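PDB 4F0H: ribulose bisphosphate carboxylase small chain from Galdieria sulphuraria, which forms, with the catalytic large subunits, the hexadecameric Rubisco that fixes carbon dioxide onto ribulose bisphosphate, and probably supports assembly and stability rather than chemistry. Local coordinates for residues Gly84-Glu88 and Arg89-Ser93; Lys21-Asp24 and Tyr25-Ser28. All coordinates share one frame; numbering follows the deposited sequence.

Contact 1: Gly84-Glu88 and Arg89-Ser93; sequences GFSSE and RGIES
Ser-86 and Ser-93 form an antiparallel hydrogen-bonded pair, with Ser-86 N to Ser-93 O at 2.8 Å and Ser-93 N returning to Ser-86 O at 3.0 Å, and beyond them the chain turns back on itself. At the bend Glu-88 O accepts from Ile-91 N at 2.8 Å and, weakly, from Glu-92 N. Ser-86 OG, swung away from its own amide (chi1 163°), accepts a fairly straight bond from Glu-88 N at 3.0 Å, an ST turn. Ile-91 lies over this corner: its CG2 branch rests 3.9 Å from Ser-86 OG, while its CD1 reaches the carboxylate of Glu-88, 3.6 Å from OE1. An alanine in place of Ile-91 lacks both methyls and would probably leave a gap beside the Ser-86 hydroxyl and the Glu-88 carboxylate without its apolar neighbour. The Glu-92 chain, extended beyond CG, reaches back along the turn, and its OE2 accepts from Gly-90 N at 3.1 Å, on the anti side and 28° out of the carboxylate plane; its OE1 is held by an aromatic side chain and a backbone group of another protein chain. That same chain supplies an acidic side chain to Arg-89 NH2 in a salt bridge. With Glu-92, in a left-handed conformation, and Ser-93 set against the single Ser-86, the hairpin joining strands 79-86 and 93-101 carries a G1 beta bulge.

Contact 2: Lys21-Asp24 and Tyr25-Ser28; sequences KQID and YMIS
Lys-21 to Ser-28 make two turns of one alpha helix, tied by four successive i to i+4 backbone bonds, from Tyr-25 N to Lys-21 O at 3.1 Å through to Ser-28 N to Asp-24 O at 2.9 Å. Ile-23 and Ile-27, one turn apart, meet obliquely through methyl groups: CG2 of Ile-23 lies 4.1 Å from CD1 of Ile-27. On the neighbouring flank Met-26 CG, beside its backbone N (chi1 -53°), sits 3.0 Å from Gln-22 O; beyond it the chain leads outward, with Met-26 SD 4.3 Å from Ile-23 CD1. Tyr-25 sets its ring out from the other flank, CG anti to the backbone N (chi1 161°), with Gln-22 O near the plane of the ring at its edge; a basic side chain of another protein chain packs on this tyrosine. At the C-terminal end Ser-28 OG donates to Tyr-25 O at 2.6 Å, in the carbonyl plane and on a lone pair, giving this carbonyl a side-chain partner. Asp-24 OD1 makes a salt bridge with Lys-20 NZ, one turn earlier. Ile-23 packs against Pro-61 and Val-64 of helix 61-74, and Met-26 against Ile-96 of strand 93-101: an amphipathic helix laid against both the sheet and helix 61-74 of the small-subunit fold.

Contact 2 comes earlier in the chain than contact 1, and their centres lie about 16 Å apart, yet the two touch, most closely where Met-26 CE from the helix comes 3.2 Å from Gly-84 CA, unusually short for two carbons and so to be taken with caution. Strand 93-101 joins them further, since Gly-84 bonds through its backbone to Ile-95 and Ile-96, and Ile-96 also packs against Gln-22 and Met-26. The helix thus lies against the base of the hairpin whose turn is contact 1. Both contacts also touch other chains of the sixteen-chain assembly, through residues that include Phe-85 and Ile-91 in contact 1 and Lys-21 in contact 2.

Contact 1: Gly84-Glu88 and Arg89-Ser93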
ATOM      1  N   GLY B  84     -10.460 -40.081  25.820  1.00  9.50           N
ATOM      2  CA  GLY B  84      -9.237 -40.918  25.893  1.00  9.16           C
ATOM      3  C   GLY B  84      -8.137 -40.217  25.138  1.00  8.60           C
ATOM      4  O   GLY B  84      -8.305 -39.904  23.920  1.00 10.36           O
ATOM      5  N   PHE B  85      -7.031 -39.940  25.854  1.00  7.81           N
ATOM      6  CA  PHE B  85      -5.885 -39.192  25.345  1.00  8.97           C
ATOM      7  C   PHE B  85      -4.815 -40.213  24.993  1.00  9.51           C
ATOM      8  O   PHE B  85      -4.445 -41.055  25.840  1.00  6.77           O
ATOM      9  CB  PHE B  85      -5.306 -38.309  26.463  1.00  5.71           C
ATOM     10  CG  PHE B  85      -6.244 -37.287  26.956  1.00  8.46           C
ATOM     11  CD1 PHE B  85      -6.517 -36.146  26.183  1.00  9.10           C
ATOM     12  CD2 PHE B  85      -6.869 -37.442  28.166  1.00 10.14           C
ATOM     13  CE1 PHE B  85      -7.415 -35.189  26.636  1.00 12.33           C
ATOM     14  CE2 PHE B  85      -7.780 -36.471  28.652  1.00  9.11           C
ATOM     15  CZ  PHE B  85      -8.063 -35.354  27.875  1.00 12.20           C
ATOM     16  N   SER B  86      -4.335 -40.130  23.747  1.00 11.01           N
ATOM     17  CA  SER B  86      -3.202 -40.924  23.284  1.00  8.33           C
ATOM     18  C   SER B  86      -1.915 -40.117  23.409  1.00 10.96           C
ATOM     19  O   SER B  86      -1.872 -38.903  23.061  1.00  7.99           O
ATOM     20  CB  SER B  86      -3.392 -41.298  21.842  1.00 10.42           C
ATOM     21  OG  SER B  86      -2.125 -41.718  21.328  1.00 13.74           O
ATOM     22  N   SER B  87      -0.856 -40.775  23.880  1.00  8.12           N
ATOM     23  CA  SER B  87       0.406 -40.090  24.061  1.00 10.59           C
ATOM     24  C   SER B  87       1.354 -40.585  23.005  1.00 10.95           C
ATOM     25  O   SER B  87       2.548 -40.339  23.067  1.00  8.72           O
ATOM     26  CB  SER B  87       0.964 -40.355  25.450  1.00 10.11           C
ATOM     27  OG  SER B  87       1.219 -41.776  25.566  1.00 11.62           O
ATOM     28  N   GLU B  88       0.810 -41.269  22.009  1.00 10.41           N
ATOM     29  CA  GLU B  88       1.625 -41.760  20.942  1.00 13.69           C
ATOM     30  C   GLU B  88       2.210 -40.586  20.127  1.00 13.59           C
ATOM     31  O   GLU B  88       1.470 -39.706  19.766  1.00 15.19           O
ATOM     32  CB  GLU B  88       0.793 -42.660  20.051  1.00 17.08           C
ATOM     33  CG  GLU B  88       1.589 -43.262  18.930  1.00 21.74           C
ATOM     34  CD  GLU B  88       0.683 -43.981  17.916  1.00 30.63           C
ATOM     35  OE1 GLU B  88       0.806 -43.743  16.683  1.00 34.98           O
ATOM     36  OE2 GLU B  88      -0.176 -44.773  18.333  1.00 28.00           O
ATOM     37  N   ARG B  89       3.527 -40.573  19.906  1.00  8.45           N
ATOM     38  CA  ARG B  89       4.203 -39.487  19.183  1.00  7.27           C
ATOM     39  C   ARG B  89       3.514 -39.194  17.865  1.00  9.66           C
ATOM     40  O   ARG B  89       3.168 -40.091  17.095  1.00  8.73           O
ATOM     41  CB  ARG B  89       5.650 -39.913  18.832  1.00 10.69           C
ATOM     42  CG  ARG B  89       6.457 -38.806  18.160  1.00 11.15           C
ATOM     43  CD  ARG B  89       7.760 -39.345  17.524  1.00 14.70           C
ATOM     44  NE  ARG B  89       8.514 -38.243  16.913  1.00  7.49           N
ATOM     45  CZ  ARG B  89       9.808 -38.282  16.601  1.00 13.46           C
ATOM     46  NH1 ARG B  89      10.519 -39.375  16.843  1.00 13.21           N
ATOM     47  NH2 ARG B  89      10.396 -37.235  16.054  1.00 10.95           N
ATOM     48  N   GLY B  90       3.320 -37.922  17.570  1.00 12.02           N
ATOM     49  CA  GLY B  90       2.621 -37.607  16.342  1.00 12.05           C
ATOM     50  C   GLY B  90       1.108 -37.602  16.496  1.00 16.96           C
ATOM     51  O   GLY B  90       0.407 -37.129  15.570  1.00 14.51           O
ATOM     52  N   ILE B  91       0.590 -38.113  17.638  1.00 10.24           N
ATOM     53  CA  ILE B  91      -0.856 -38.008  17.884  1.00 11.49           C
ATOM     54  C   ILE B  91      -0.942 -37.081  19.068  1.00  9.25           C
ATOM     55  O   ILE B  91      -1.254 -35.904  18.924  1.00  8.81           O
ATOM     56  CB  ILE B  91      -1.504 -39.406  18.124  1.00 10.34           C
ATOM     57  CG1 ILE B  91      -1.299 -40.251  16.871  1.00 16.14           C
ATOM     58  CG2 ILE B  91      -2.958 -39.286  18.411  1.00 12.16           C
ATOM     59  CD1 ILE B  91      -2.071 -41.587  16.860  1.00 14.11           C
ATOM     60  N   GLU B  92      -0.606 -37.580  20.235  1.00  6.47           N
ATOM     61  CA  GLU B  92      -0.570 -36.726  21.416  1.00  3.97           C
ATOM     62  C   GLU B  92      -1.800 -35.814  21.552  1.00  8.26           C
ATOM     63  O   GLU B  92      -1.708 -34.566  21.625  1.00  9.67           O
ATOM     64  CB  GLU B  92       0.738 -35.927  21.442  1.00  4.24           C
ATOM     65  CG  GLU B  92       1.986 -36.788  21.446  1.00  4.82           C
ATOM     66  CD  GLU B  92       3.263 -36.009  21.143  1.00  9.09           C
ATOM     67  OE1 GLU B  92       3.956 -35.545  22.076  1.00 11.53           O
ATOM     68  OE2 GLU B  92       3.609 -35.893  19.957  1.00 13.45           O
ATOM     69  N   SER B  93      -2.960 -36.447  21.630  1.00  9.82           N
ATOM     70  CA  SER B  93      -4.206 -35.731  21.510  1.00  7.25           C
ATOM     71  C   SER B  93      -5.304 -36.683  21.906  1.00  9.12           C
ATOM     72  O   SER B  93      -5.053 -37.873  22.162  1.00  9.06           O
ATOM     73  CB  SER B  93      -4.459 -35.327  20.045  1.00  6.52           C
ATOM     74  OG  SER B  93      -5.555 -34.360  19.943  1.00  4.67           O
TER

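Contact 2: Lys21-Asp24 and Tyr25-Ser28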
ATOM      1  N   LYS B  21     -17.377 -51.613  27.923  1.00  7.20           N
ATOM      2  CA  LYS B  21     -16.662 -52.170  26.815  1.00  8.29           C
ATOM      3  C   LYS B  21     -15.827 -51.082  26.099  1.00 13.80           C
ATOM      4  O   LYS B  21     -14.751 -51.400  25.608  1.00 14.41           O
ATOM      5  CB  LYS B  21     -17.548 -52.921  25.831  1.00 12.21           C
ATOM      6  CG  LYS B  21     -18.366 -54.056  26.483  1.00 16.08           C
ATOM      7  CD  LYS B  21     -19.178 -54.864  25.437  1.00 21.91           C
ATOM      8  CE  LYS B  21     -20.061 -56.002  26.105  1.00 24.51           C
ATOM      9  NZ  LYS B  21     -21.066 -55.564  27.131  1.00 29.76           N
ATOM     10  N   GLN B  22     -16.314 -49.823  26.062  1.00 11.26           N
ATOM     11  CA  GLN B  22     -15.486 -48.719  25.589  1.00 11.38           C
ATOM     12  C   GLN B  22     -14.268 -48.452  26.498  1.00 11.80           C
ATOM     13  O   GLN B  22     -13.201 -48.160  25.988  1.00 15.46           O
ATOM     14  CB  GLN B  22     -16.286 -47.443  25.321  1.00  7.63           C
ATOM     15  CG  GLN B  22     -17.469 -47.574  24.365  1.00 11.04           C
ATOM     16  CD  GLN B  22     -17.052 -48.074  23.027  1.00 12.29           C
ATOM     17  OE1 GLN B  22     -16.037 -47.630  22.450  1.00 15.24           O
ATOM     18  NE2 GLN B  22     -17.788 -49.067  22.534  1.00 16.92           N
ATOM     19  N   ILE B  23     -14.396 -48.572  27.806  1.00 12.73           N
ATOM     20  CA  ILE B  23     -13.200 -48.465  28.666  1.00 14.44           C
ATOM     21  C   ILE B  23     -12.171 -49.575  28.321  1.00 16.36           C
ATOM     22  O   ILE B  23     -10.977 -49.304  28.164  1.00 13.96           O
ATOM     23  CB  ILE B  23     -13.554 -48.569  30.159  1.00 16.76           C
ATOM     24  CG1 ILE B  23     -14.670 -47.610  30.574  1.00 17.89           C
ATOM     25  CG2 ILE B  23     -12.383 -48.243  31.025  1.00 14.65           C
ATOM     26  CD1 ILE B  23     -14.654 -46.374  29.781  1.00 21.25           C
ATOM     27  N   ASP B  24     -12.638 -50.828  28.198  1.00 12.94           N
ATOM     28  CA  ASP B  24     -11.772 -51.908  27.714  1.00 13.95           C
ATOM     29  C   ASP B  24     -10.976 -51.497  26.443  1.00 12.76           C
ATOM     30  O   ASP B  24      -9.769 -51.689  26.337  1.00 12.96           O
ATOM     31  CB  ASP B  24     -12.623 -53.144  27.439  1.00 11.56           C
ATOM     32  CG  ASP B  24     -13.014 -53.897  28.732  1.00 15.31           C
ATOM     33  OD1 ASP B  24     -14.067 -54.557  28.761  1.00 12.10           O
ATOM     34  OD2 ASP B  24     -12.265 -53.833  29.738  1.00 19.54           O
ATOM     35  N   TYR B  25     -11.653 -50.898  25.471  1.00 11.83           N
ATOM     36  CA  TYR B  25     -10.966 -50.553  24.256  1.00 10.38           C
ATOM     37  C   TYR B  25      -9.862 -49.504  24.584  1.00  8.66           C
ATOM     38  O   TYR B  25      -8.682 -49.629  24.193  1.00  2.39           O
ATOM     39  CB  TYR B  25     -12.006 -50.035  23.218  1.00 14.27           C
ATOM     40  CG  TYR B  25     -11.381 -49.225  22.091  1.00 17.39           C
ATOM     41  CD1 TYR B  25     -10.822 -49.840  20.970  1.00 17.14           C
ATOM     42  CD2 TYR B  25     -11.379 -47.806  22.164  1.00 19.48           C
ATOM     43  CE1 TYR B  25     -10.219 -49.064  19.944  1.00 21.24           C
ATOM     44  CE2 TYR B  25     -10.792 -47.018  21.163  1.00 22.18           C
ATOM     45  CZ  TYR B  25     -10.205 -47.654  20.064  1.00 22.63           C
ATOM     46  OH  TYR B  25      -9.637 -46.824  19.104  1.00 27.76           O
ATOM     47  N   MET B  26     -10.264 -48.456  25.297  1.00  7.96           N
ATOM     48  CA  MET B  26      -9.313 -47.417  25.702  1.00 12.57           C
ATOM     49  C   MET B  26      -8.074 -47.995  26.383  1.00 11.17           C
ATOM     50  O   MET B  26      -6.946 -47.562  26.138  1.00 12.59           O
ATOM     51  CB  MET B  26      -9.998 -46.363  26.593  1.00 10.18           C
ATOM     52  CG  MET B  26     -11.252 -45.843  25.875  1.00 14.52           C
ATOM     53  SD  MET B  26     -12.121 -44.613  26.836  1.00 17.28           S
ATOM     54  CE  MET B  26     -10.876 -43.392  26.960  1.00 17.54           C
ATOM     55  N   ILE B  27      -8.306 -48.976  27.247  1.00 12.91           N
ATOM     56  CA  ILE B  27      -7.246 -49.588  28.018  1.00 12.55           C
ATOM     57  C   ILE B  27      -6.348 -50.358  27.088  1.00 15.93           C
ATOM     58  O   ILE B  27      -5.136 -50.309  27.213  1.00 14.92           O
ATOM     59  CB  ILE B  27      -7.802 -50.500  29.105  1.00 14.74           C
ATOM     60  CG1 ILE B  27      -8.538 -49.706  30.210  1.00  9.96           C
ATOM     61  CG2 ILE B  27      -6.689 -51.337  29.785  1.00 15.83           C
ATOM     62  CD1 ILE B  27      -9.074 -50.642  31.286  1.00 15.85           C
ATOM     63  N   SER B  28      -6.943 -51.064  26.136  1.00 16.11           N
ATOM     64  CA  SER B  28      -6.158 -51.869  25.239  1.00 16.75           C
ATOM     65  C   SER B  28      -5.331 -50.930  24.376  1.00 16.92           C
ATOM     66  O   SER B  28      -4.280 -51.310  23.936  1.00 18.11           O
ATOM     67  CB  SER B  28      -7.081 -52.724  24.394  1.00 14.31           C
ATOM     68  OG  SER B  28      -7.597 -51.876  23.360  1.00 25.03           O
TER